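Local coordinates for WbbM protein (Klebsiella pneumoniae, PDB 6U4B), which is a trimeric, bifunctional O-antigen polymerase that probably builds its polysaccharide through two glycosyltransferase modules in one chain, at residues T83-V88 against D225-L230. Residues are numbered along the deposited sequence; the frame is centred on the assembly and turned at random.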
loop_
_atom_site.group_PDB
_atom_site.type_symbol
_atom_site.label_atom_id
_atom_site.label_comp_id
_atom_site.label_asym_id
_atom_site.label_seq_id
_atom_site.Cartn_x
_atom_site.Cartn_y
_atom_site.Cartn_z
ATOM N N THR A 83 -7.943 -14.337 -39.545
ATOM C CA THR A 83 -7.352 -13.217 -38.818
ATOM C C THR A 83 -6.004 -12.819 -39.406
ATOM O O THR A 83 -5.655 -11.633 -39.401
ATOM C CB THR A 83 -7.206 -13.563 -37.332
ATOM O OG1 THR A 83 -6.308 -14.669 -37.178
ATOM C CG2 THR A 83 -8.551 -13.943 -36.747
ATOM N N ALA A 84 -5.230 -13.786 -39.904
ATOM C CA ALA A 84 -4.003 -13.446 -40.620
ATOM C C ALA A 84 -4.326 -12.787 -41.955
ATOM O O ALA A 84 -3.735 -11.759 -42.313
ATOM C CB ALA A 84 -3.145 -14.695 -40.823
ATOM N N HIS A 85 -5.259 -13.377 -42.706
ATOM C CA HIS A 85 -5.751 -12.773 -43.940
ATOM C C HIS A 85 -6.193 -11.333 -43.705
ATOM O O HIS A 85 -5.757 -10.413 -44.407
ATOM C CB HIS A 85 -6.901 -13.625 -44.491
ATOM C CG HIS A 85 -7.505 -13.115 -45.765
ATOM N ND1 HIS A 85 -8.473 -13.816 -46.453
ATOM C CD2 HIS A 85 -7.287 -11.983 -46.474
ATOM C CE1 HIS A 85 -8.824 -13.138 -47.530
ATOM N NE2 HIS A 85 -8.120 -12.021 -47.566
ATOM N N TYR A 86 -7.050 -11.121 -42.702
ATOM C CA TYR A 86 -7.554 -9.780 -42.418
ATOM C C TYR A 86 -6.417 -8.821 -42.088
ATOM O O TYR A 86 -6.376 -7.692 -42.593
ATOM C CB TYR A 86 -8.561 -9.833 -41.267
ATOM C CG TYR A 86 -9.188 -8.496 -40.932
ATOM C CD1 TYR A 86 -8.591 -7.631 -40.022
ATOM C CD2 TYR A 86 -10.379 -8.099 -41.528
ATOM C CE1 TYR A 86 -9.159 -6.410 -39.719
ATOM C CE2 TYR A 86 -10.954 -6.879 -41.229
ATOM C CZ TYR A 86 -10.342 -6.040 -40.326
ATOM O OH TYR A 86 -10.912 -4.823 -40.029
ATOM N N TRP A 87 -5.478 -9.257 -41.242
ATOM C CA TRP A 87 -4.406 -8.370 -40.799
ATOM C C TRP A 87 -3.517 -7.947 -41.962
ATOM O O TRP A 87 -3.128 -6.777 -42.058
ATOM C CB TRP A 87 -3.573 -9.048 -39.711
ATOM C CG TRP A 87 -2.456 -8.187 -39.200
ATOM C CD1 TRP A 87 -2.522 -7.272 -38.189
ATOM C CD2 TRP A 87 -1.108 -8.155 -39.682
ATOM N NE1 TRP A 87 -1.298 -6.675 -38.010
ATOM C CE2 TRP A 87 -0.412 -7.199 -38.914
ATOM C CE3 TRP A 87 -0.420 -8.844 -40.688
ATOM C CZ2 TRP A 87 0.937 -6.914 -39.119
ATOM C CZ3 TRP A 87 0.919 -8.559 -40.890
ATOM C CH2 TRP A 87 1.582 -7.603 -40.110
ATOM N N VAL A 88 -3.181 -8.885 -42.852
ATOM C CA VAL A 88 -2.387 -8.539 -44.028
ATOM C C VAL A 88 -3.165 -7.590 -44.929
ATOM O O VAL A 88 -2.617 -6.608 -45.448
ATOM C CB VAL A 88 -1.968 -9.818 -44.780
ATOM C CG1 VAL A 88 -1.277 -9.464 -46.085
ATOM C CG2 VAL A 88 -1.062 -10.678 -43.912
ATOM N N ASP A 225 -9.630 -7.718 -54.127
ATOM C CA ASP A 225 -11.030 -7.887 -54.504
ATOM C C ASP A 225 -11.685 -9.002 -53.700
ATOM O O ASP A 225 -12.803 -8.846 -53.192
ATOM C CB ASP A 225 -11.139 -8.167 -56.002
ATOM C CG ASP A 225 -12.578 -8.290 -56.463
ATOM O OD1 ASP A 225 -13.240 -7.244 -56.628
ATOM O OD2 ASP A 225 -13.051 -9.432 -56.649
ATOM N N TYR A 226 -10.999 -10.140 -53.571
ATOM C CA TYR A 226 -11.540 -11.243 -52.783
ATOM C C TYR A 226 -11.681 -10.857 -51.315
ATOM O O TYR A 226 -12.640 -11.265 -50.647
ATOM C CB TYR A 226 -10.652 -12.478 -52.940
ATOM C CG TYR A 226 -11.023 -13.627 -52.031
ATOM C CD1 TYR A 226 -10.095 -14.164 -51.146
ATOM C CD2 TYR A 226 -12.302 -14.170 -52.050
ATOM C CE1 TYR A 226 -10.427 -15.215 -50.309
ATOM C CE2 TYR A 226 -12.647 -15.220 -51.217
ATOM C CZ TYR A 226 -11.705 -15.737 -50.348
ATOM O OH TYR A 226 -12.040 -16.782 -49.515
ATOM N N SER A 227 -10.740 -10.064 -50.795
ATOM C CA SER A 227 -10.810 -9.644 -49.399
ATOM C C SER A 227 -12.029 -8.762 -49.150
ATOM O O SER A 227 -12.795 -8.998 -48.208
ATOM C CB SER A 227 -9.526 -8.909 -49.006
ATOM O OG SER A 227 -8.392 -9.744 -49.166
ATOM N N GLU A 228 -12.221 -7.736 -49.983
ATOM C CA GLU A 228 -13.388 -6.871 -49.832
ATOM C C GLU A 228 -14.678 -7.666 -49.968
ATOM O O GLU A 228 -15.649 -7.421 -49.243
ATOM C CB GLU A 228 -13.342 -5.742 -50.864
ATOM C CG GLU A 228 -12.226 -4.734 -50.648
ATOM C CD GLU A 228 -12.071 -3.781 -51.820
ATOM O OE1 GLU A 228 -12.638 -4.063 -52.897
ATOM O OE2 GLU A 228 -11.380 -2.752 -51.665
ATOM N N TRP A 229 -14.696 -8.636 -50.884
ATOM C CA TRP A 229 -15.887 -9.449 -51.097
ATOM C C TRP A 229 -16.129 -10.390 -49.923
ATOM O O TRP A 229 -17.243 -10.458 -49.389
ATOM C CB TRP A 229 -15.738 -10.229 -52.405
ATOM C CG TRP A 229 -16.863 -11.169 -52.727
ATOM C CD1 TRP A 229 -18.012 -10.874 -53.402
ATOM C CD2 TRP A 229 -16.928 -12.565 -52.414
ATOM N NE1 TRP A 229 -18.796 -11.997 -53.518
ATOM C CE2 TRP A 229 -18.151 -13.050 -52.921
ATOM C CE3 TRP A 229 -16.074 -13.453 -51.750
ATOM C CZ2 TRP A 229 -18.542 -14.382 -52.784
ATOM C CZ3 TRP A 229 -16.464 -14.773 -51.614
ATOM C CH2 TRP A 229 -17.687 -15.225 -52.129
ATOM N N LEU A 230 -15.092 -11.117 -49.497
ATOM C CA LEU A 230 -15.267 -12.122 -48.452
ATOM C C LEU A 230 -15.699 -11.489 -47.134
ATOM O O LEU A 230 -16.652 -11.949 -46.494
ATOM C CB LEU A 230 -13.974 -12.914 -48.258
ATOM C CG LEU A 230 -13.967 -13.900 -47.086
ATOM C CD1 LEU A 230 -14.914 -15.063 -47.347
ATOM C CD2 LEU A 230 -12.557 -14.401 -46.792
#
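His85 reaches from helix 82-91 to helix 220-240 and touches Tyr226, Ser227 and Leu230 there, a compact example of two spaced helix segments whose every mutual contact runs through one polar side chain. With CG anti to the backbone N, the imidazole is carried straight out toward the facing helix. His85 NE2 gives a hydrogen bond of 2.8 Å to Ser227 OG, nearly straight at 164°, and the hydroxyl oxygen lies close to the ring plane, at the edge. The same OG is also hydrogen-bonded to Phe223 O one turn earlier, so this buried hydroxyl links the imidazole to the backbone of helix 220-240. In the DUF4422 region, away from the magnesium site, helix 82-91 packs on strand 47-51 and helix 220-240 directly follows strand 216-219 of the same mixed sheet; the segments cross at -119°, and the histidine spans the 11.0 Å between their axes. Tyr226 meets the imidazole with little overlap: the planes are inclined by only 29° but slid apart, and the touch is made at the imidazole rim, where His85 CE1 comes within 3.8 Å of Tyr226 CE1. Leu230, one turn on from Tyr226, brings its CD2 methyl obliquely to 4.0 Å from His85 CE1, while its CB lies over one face of the tyrosine ring. Leu230 also packs on Leu82 and on Leu261 of helix 253-272.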